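Local atomic coordinates of minor fimbrium anchoring subunit Mfa2 (Porphyromonas gingivalis, PDB entry 5NFI), a protein that holds minor fimbriae, which mediate adhesion and biofilm formation, in the outer membrane through interaction with Mfa1, and regulates their length. Residues A[3-8]-A[131-136]; A[28-33]-A[56-61]. One frame throughout, in Å; residues are numbered along the deposited sequence.

Contact 1: residues A[3-8]-A[131-136]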
loop_
_atom_site.group_PDB
_atom_site.type_symbol
_atom_site.label_atom_id
_atom_site.label_comp_id
_atom_site.label_asym_id
_atom_site.label_seq_id
_atom_site.Cartn_x
_atom_site.Cartn_y
_atom_site.Cartn_z
ATOM N N ARG A 3 23.172 3.765 23.707
ATOM C CA ARG A 3 23.452 3.773 22.271
ATOM C C ARG A 3 22.178 3.732 21.401
ATOM O O ARG A 3 21.093 3.344 21.857
ATOM C CB ARG A 3 24.355 2.591 21.899
ATOM C CG ARG A 3 25.579 2.395 22.793
ATOM C CD ARG A 3 26.717 1.816 22.000
ATOM N NE ARG A 3 27.141 2.742 20.964
ATOM C CZ ARG A 3 28.092 2.470 20.085
ATOM N NH1 ARG A 3 28.703 1.296 20.128
ATOM N NH2 ARG A 3 28.433 3.365 19.166
ATOM N N GLY A 4 22.321 4.110 20.133
ATOM C CA GLY A 4 21.190 4.139 19.232
ATOM C C GLY A 4 21.481 4.778 17.894
ATOM O O GLY A 4 22.559 5.321 17.672
ATOM N N VAL A 5 20.500 4.683 16.999
ATOM C CA VAL A 5 20.579 5.241 15.653
ATOM C C VAL A 5 19.646 6.432 15.533
ATOM O O VAL A 5 18.467 6.309 15.829
ATOM C CB VAL A 5 20.159 4.217 14.559
ATOM C CG1 VAL A 5 20.425 4.788 13.174
ATOM C CG2 VAL A 5 20.879 2.905 14.735
ATOM N N TYR A 6 20.142 7.577 15.088
ATOM C CA TYR A 6 19.222 8.643 14.731
ATOM C C TYR A 6 18.775 8.426 13.291
ATOM O O TYR A 6 19.593 8.164 12.416
ATOM C CB TYR A 6 19.853 10.025 14.901
ATOM C CG TYR A 6 20.051 10.433 16.342
ATOM C CD1 TYR A 6 18.980 10.867 17.117
ATOM C CD2 TYR A 6 21.313 10.393 16.928
ATOM C CE1 TYR A 6 19.169 11.243 18.444
ATOM C CE2 TYR A 6 21.500 10.762 18.229
ATOM C CZ TYR A 6 20.429 11.186 18.988
ATOM O OH TYR A 6 20.633 11.559 20.303
ATOM N N VAL A 7 17.470 8.520 13.060
ATOM C CA VAL A 7 16.911 8.277 11.739
ATOM C C VAL A 7 16.114 9.471 11.243
ATOM O O VAL A 7 15.270 10.021 11.952
ATOM C CB VAL A 7 16.001 7.037 11.717
ATOM C CG1 VAL A 7 15.447 6.827 10.326
ATOM C CG2 VAL A 7 16.767 5.806 12.151
ATOM N N ASN A 8 16.419 9.868 10.013
ATOM C CA ASN A 8 15.735 10.943 9.329
ATOM C C ASN A 8 14.769 10.387 8.289
ATOM O O ASN A 8 15.123 9.502 7.500
ATOM C CB ASN A 8 16.739 11.864 8.656
ATOM C CG ASN A 8 16.074 12.885 7.774
ATOM O OD1 ASN A 8 15.884 12.662 6.573
ATOM N ND2 ASN A 8 15.691 14.012 8.368
ATOM N N GLN A 131 29.710 7.746 19.449
ATOM C CA GLN A 131 28.443 8.319 19.870
ATOM C C GLN A 131 27.228 7.430 19.711
ATOM O O GLN A 131 27.112 6.337 20.270
ATOM C CB GLN A 131 28.212 9.574 19.024
ATOM C CG GLN A 131 27.687 10.801 19.700
ATOM C CD GLN A 131 27.169 11.787 18.673
ATOM O OE1 GLN A 131 26.870 11.413 17.535
ATOM N NE2 GLN A 131 27.087 13.053 19.054
ATOM N N TYR A 132 26.311 7.988 18.934
ATOM C CA TYR A 132 25.230 7.307 18.275
ATOM C C TYR A 132 25.550 7.406 16.788
ATOM O O TYR A 132 26.391 8.211 16.392
ATOM C CB TYR A 132 23.895 7.973 18.583
ATOM C CG TYR A 132 23.631 8.242 20.040
ATOM C CD1 TYR A 132 24.140 9.375 20.661
ATOM C CD2 TYR A 132 22.851 7.378 20.792
ATOM C CE1 TYR A 132 23.897 9.629 21.998
ATOM C CE2 TYR A 132 22.594 7.624 22.125
ATOM C CZ TYR A 132 23.118 8.751 22.723
ATOM O OH TYR A 132 22.868 8.999 24.050
ATOM N N ILE A 133 24.888 6.613 15.955
ATOM C CA ILE A 133 25.075 6.758 14.518
ATOM C C ILE A 133 23.864 7.446 13.899
ATOM O O ILE A 133 22.892 7.757 14.587
ATOM C CB ILE A 133 25.321 5.405 13.833
ATOM C CG1 ILE A 133 24.087 4.516 13.925
ATOM C CG2 ILE A 133 26.504 4.699 14.466
ATOM C CD1 ILE A 133 24.357 3.106 13.489
ATOM N N HIS A 134 23.942 7.712 12.604
ATOM C CA HIS A 134 22.833 8.334 11.897
ATOM C C HIS A 134 22.535 7.600 10.612
ATOM O O HIS A 134 23.390 6.891 10.088
ATOM C CB HIS A 134 23.132 9.796 11.600
ATOM C CG HIS A 134 23.265 10.635 12.828
ATOM N ND1 HIS A 134 22.342 11.596 13.180
ATOM C CD2 HIS A 134 24.212 10.652 13.795
ATOM C CE1 HIS A 134 22.718 12.174 14.307
ATOM N NE2 HIS A 134 23.850 11.619 14.701
ATOM N N THR A 135 21.314 7.776 10.117
ATOM C CA THR A 135 20.905 7.230 8.839
ATOM C C THR A 135 19.635 7.933 8.365
ATOM O O THR A 135 19.032 8.701 9.111
ATOM C CB THR A 135 20.669 5.712 8.922
ATOM O OG1 THR A 135 20.503 5.169 7.605
ATOM C CG2 THR A 135 19.438 5.403 9.758
ATOM N N ARG A 136 19.259 7.684 7.111
ATOM C CA ARG A 136 18.027 8.191 6.518
ATOM C C ARG A 136 17.202 7.015 6.021
ATOM O O ARG A 136 17.762 5.966 5.680
ATOM C CB ARG A 136 18.313 9.141 5.352
ATOM C CG ARG A 136 19.084 10.365 5.727
ATOM C CD ARG A 136 19.459 11.222 4.523
ATOM N NE ARG A 136 18.327 11.930 3.920
ATOM C CZ ARG A 136 17.930 11.816 2.647
ATOM N NH1 ARG A 136 18.568 11.012 1.801
ATOM N NH2 ARG A 136 16.902 12.534 2.209
#
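Y6 lies in register with H134, and its backbone N and O bond to I133 and T135, the neighbours of H134. Y6 N gives a nearly straight bond to I133 O (2.8 Å, 170° at the hydrogen). Y6 O accepts from T135 N at 2.9 Å. The series continues at both ends: I133 N donates to G4 O at 3.2 Å, and N8 N to T135 O at 3.0 Å. V5 and V7 turn their backbone polar groups the other way and bond to I58 and W56 of strand 56-60. Both edges of strand 3-10 are therefore used.

The polar side chains depend mostly on outside partners. R3 gives Q131 O a weak bond from NH2 (3.4 Å), at the edge of the guanidinium; its NH1 bonds to K123 O. N8 ND2 is held by the carbonyls of S51 and K54. H134 ND1 bonds to E55 OE2. R136 lies alongside N8 and makes a cation-pi contact with Y10.

Y6, Y132 and H134 form an aromatic cluster. Y6 turns an edge toward the face of Y132 in an offset edge-to-face pair, planes 65° apart. Its ring is closer to parallel with that of H134, but the two are slid apart and barely overlap; Y6 CD2 sits over the imidazole face. On the other face of the strands, V5 CG2 packs on I133 CG1 at 3.7 Å. The methyl CG2 of T135 reaches both valines, because OG1 stands anti to the backbone N (chi1 -170°) and CG2 stands between the backbone N and the carbonyl carbon. This is a regular parallel strand pair, with strand 3-10 inserted between 133-151 and 56-60, consistent with a beta-sandwich of the transthyretin-like clan.

Contact 2: residues A[28-33]-A[56-61]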
loop_
_atom_site.group_PDB
_atom_site.type_symbol
_atom_site.label_atom_id
_atom_site.label_comp_id
_atom_site.label_asym_id
_atom_site.label_seq_id
_atom_site.Cartn_x
_atom_site.Cartn_y
_atom_site.Cartn_z
ATOM N N LEU A 28 4.574 7.108 13.802
ATOM C CA LEU A 28 5.598 6.171 13.345
ATOM C C LEU A 28 5.701 4.957 14.262
ATOM O O LEU A 28 5.542 5.062 15.475
ATOM C CB LEU A 28 6.974 6.859 13.259
ATOM C CG LEU A 28 7.208 7.826 12.090
ATOM C CD1 LEU A 28 8.471 8.612 12.313
ATOM C CD2 LEU A 28 7.249 7.099 10.727
ATOM N N ASN A 29 5.952 3.805 13.656
ATOM C CA ASN A 29 6.324 2.599 14.359
ATOM C C ASN A 29 7.655 2.162 13.745
ATOM O O ASN A 29 7.704 1.731 12.594
ATOM C CB ASN A 29 5.259 1.501 14.220
ATOM C CG ASN A 29 3.934 1.848 14.905
ATOM O OD1 ASN A 29 3.176 2.702 14.444
ATOM N ND2 ASN A 29 3.625 1.134 15.970
ATOM N N VAL A 30 8.736 2.296 14.495
ATOM C CA VAL A 30 10.064 2.028 13.968
ATOM C C VAL A 30 10.710 0.869 14.716
ATOM O O VAL A 30 10.830 0.897 15.950
ATOM C CB VAL A 30 10.948 3.279 14.051
ATOM C CG1 VAL A 30 12.239 3.055 13.312
ATOM C CG2 VAL A 30 10.212 4.447 13.452
ATOM N N TYR A 31 11.108 -0.153 13.964
ATOM C CA TYR A 31 11.653 -1.381 14.531
ATOM C C TYR A 31 13.098 -1.574 14.107
ATOM O O TYR A 31 13.495 -1.162 13.010
ATOM C CB TYR A 31 10.814 -2.599 14.103
ATOM C CG TYR A 31 9.358 -2.438 14.437
ATOM C CD1 TYR A 31 8.900 -2.679 15.719
ATOM C CD2 TYR A 31 8.444 -2.012 13.477
ATOM C CE1 TYR A 31 7.580 -2.514 16.040
ATOM C CE2 TYR A 31 7.115 -1.835 13.793
ATOM C CZ TYR A 31 6.693 -2.092 15.084
ATOM O OH TYR A 31 5.377 -1.921 15.431
ATOM N N ALA A 32 13.880 -2.214 14.970
ATOM C CA ALA A 32 15.268 -2.528 14.644
ATOM C C ALA A 32 15.470 -4.035 14.696
ATOM O O ALA A 32 15.131 -4.686 15.685
ATOM C CB ALA A 32 16.224 -1.819 15.589
ATOM N N PHE A 33 15.997 -4.584 13.609
ATOM C CA PHE A 33 16.322 -5.997 13.542
ATOM C C PHE A 33 17.824 -6.108 13.383
ATOM O O PHE A 33 18.457 -5.220 12.804
ATOM C CB PHE A 33 15.565 -6.676 12.394
ATOM C CG PHE A 33 14.080 -6.750 12.626
ATOM C CD1 PHE A 33 13.306 -5.602 12.612
ATOM C CD2 PHE A 33 13.472 -7.953 12.910
ATOM C CE1 PHE A 33 11.957 -5.657 12.863
ATOM C CE2 PHE A 33 12.119 -8.014 13.165
ATOM C CZ PHE A 33 11.362 -6.865 13.140
ATOM N N TRP A 56 14.891 11.006 14.685
ATOM C CA TRP A 56 14.271 10.232 15.757
ATOM C C TRP A 56 15.260 9.185 16.242
ATOM O O TRP A 56 15.802 8.431 15.435
ATOM C CB TRP A 56 12.971 9.564 15.276
ATOM C CG TRP A 56 11.794 10.496 15.225
ATOM C CD1 TRP A 56 10.904 10.745 16.227
ATOM C CD2 TRP A 56 11.387 11.307 14.119
ATOM N NE1 TRP A 56 9.966 11.663 15.816
ATOM C CE2 TRP A 56 10.239 12.024 14.528
ATOM C CE3 TRP A 56 11.879 11.499 12.825
ATOM C CZ2 TRP A 56 9.584 12.917 13.693
ATOM C CZ3 TRP A 56 11.224 12.383 11.994
ATOM C CH2 TRP A 56 10.089 13.082 12.431
ATOM N N LEU A 57 15.505 9.141 17.550
ATOM C CA LEU A 57 16.439 8.172 18.113
ATOM C C LEU A 57 15.799 6.800 18.267
ATOM O O LEU A 57 14.726 6.665 18.841
ATOM C CB LEU A 57 16.966 8.652 19.465
ATOM C CG LEU A 57 17.980 7.733 20.166
ATOM C CD1 LEU A 57 19.223 7.470 19.305
ATOM C CD2 LEU A 57 18.374 8.308 21.508
ATOM N N ILE A 58 16.481 5.793 17.741
ATOM C CA ILE A 58 16.084 4.402 17.839
ATOM C C ILE A 58 17.081 3.728 18.769
ATOM O O ILE A 58 18.226 3.461 18.384
ATOM C CB ILE A 58 16.070 3.698 16.455
ATOM C CG1 ILE A 58 15.286 4.518 15.428
ATOM C CG2 ILE A 58 15.481 2.312 16.554
ATOM C CD1 ILE A 58 13.863 4.837 15.858
ATOM N N PRO A 59 16.669 3.510 20.023
ATOM C CA PRO A 59 17.493 2.834 21.025
ATOM C C PRO A 59 18.017 1.479 20.557
ATOM O O PRO A 59 17.253 0.687 19.993
ATOM C CB PRO A 59 16.527 2.669 22.193
ATOM C CG PRO A 59 15.659 3.852 22.094
ATOM C CD PRO A 59 15.472 4.111 20.632
ATOM N N LEU A 60 19.312 1.251 20.772
ATOM C CA LEU A 60 19.931 -0.059 20.590
ATOM C C LEU A 60 20.859 -0.280 21.778
ATOM O O LEU A 60 21.007 0.610 22.607
ATOM C CB LEU A 60 20.706 -0.143 19.278
ATOM C CG LEU A 60 19.972 0.180 17.979
ATOM C CD1 LEU A 60 20.961 0.150 16.855
ATOM C CD2 LEU A 60 18.892 -0.837 17.733
ATOM N N GLU A 61 21.487 -1.445 21.879
ATOM C CA GLU A 61 22.379 -1.692 23.006
ATOM C C GLU A 61 23.653 -2.411 22.617
ATOM O O GLU A 61 24.751 -1.888 22.798
ATOM C CB GLU A 61 21.653 -2.488 24.086
ATOM C CG GLU A 61 20.567 -1.689 24.754
ATOM C CD GLU A 61 19.737 -2.509 25.688
ATOM O OE1 GLU A 61 20.187 -3.612 26.073
ATOM O OE2 GLU A 61 18.629 -2.048 26.029
#
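V30 and I58 meet at the middle of this contact, with their CB atoms directed at the opposing strand. The contact is wholly apolar. The strand axes come no nearer than 8.1 Å, too far for backbone pairing, and cross at -36°. Side chains alone bridge the gap, and all six that touch are buried.

Aliphatic packing makes up most of it. V30 CG1 meets I58 CD1 at 3.5 Å, and the two side chains cross at about a right angle. I58 brings CD1 there by bending at chi2 (-56°). Its other branch, CG2, stands beside A32 CB, a looser approach of 4.3 Å. A32 CB also receives L60 CD2 at 3.6 Å. The CB of L60 does not aim at the other strand, but its CD2 branch still gets there, while CD1 continues the chain (chi2 175°). The small side chain of A32 thus meets two larger ones.

The aromatic part is a single methyl-on-ring contact at the other end. L28 CD1 sits over the centre of the W56 indole, 4.3 Å above its plane. W56 also touches the ring of F45 and makes a cation-pi contact with K54.

These side chains meet across the interior of what is probably a curled beta-sandwich. Strand 28-33 is bonded to 39-45 and 64-72, and strand 56-60 pairs with 3-10. I68 of strand 64-72 touches both V30 and I58. F9 of strand 3-10 adds to the core beside L28 and V30.

The chain enters the fold through strand 3-10 and goes on to strand 28-33. After strand 39-45 it reaches 56-60, where contact 2 closes a short loop across the buried interior. It then runs on through further strands, among them 64-72 and 113-122, before 131-136 comes back alongside the N-terminal strand and closes the much longer loop of contact 1. Contact 2 is nested inside that loop. The two meet at strand 3-10, which takes part in contact 1 and also borders 56-60; V5 CG2 packs on L60 CD1. Contact 1 thus adds a strand pairing within one part of the fold, and contact 2 packs strand 28-33 against it from the facing side.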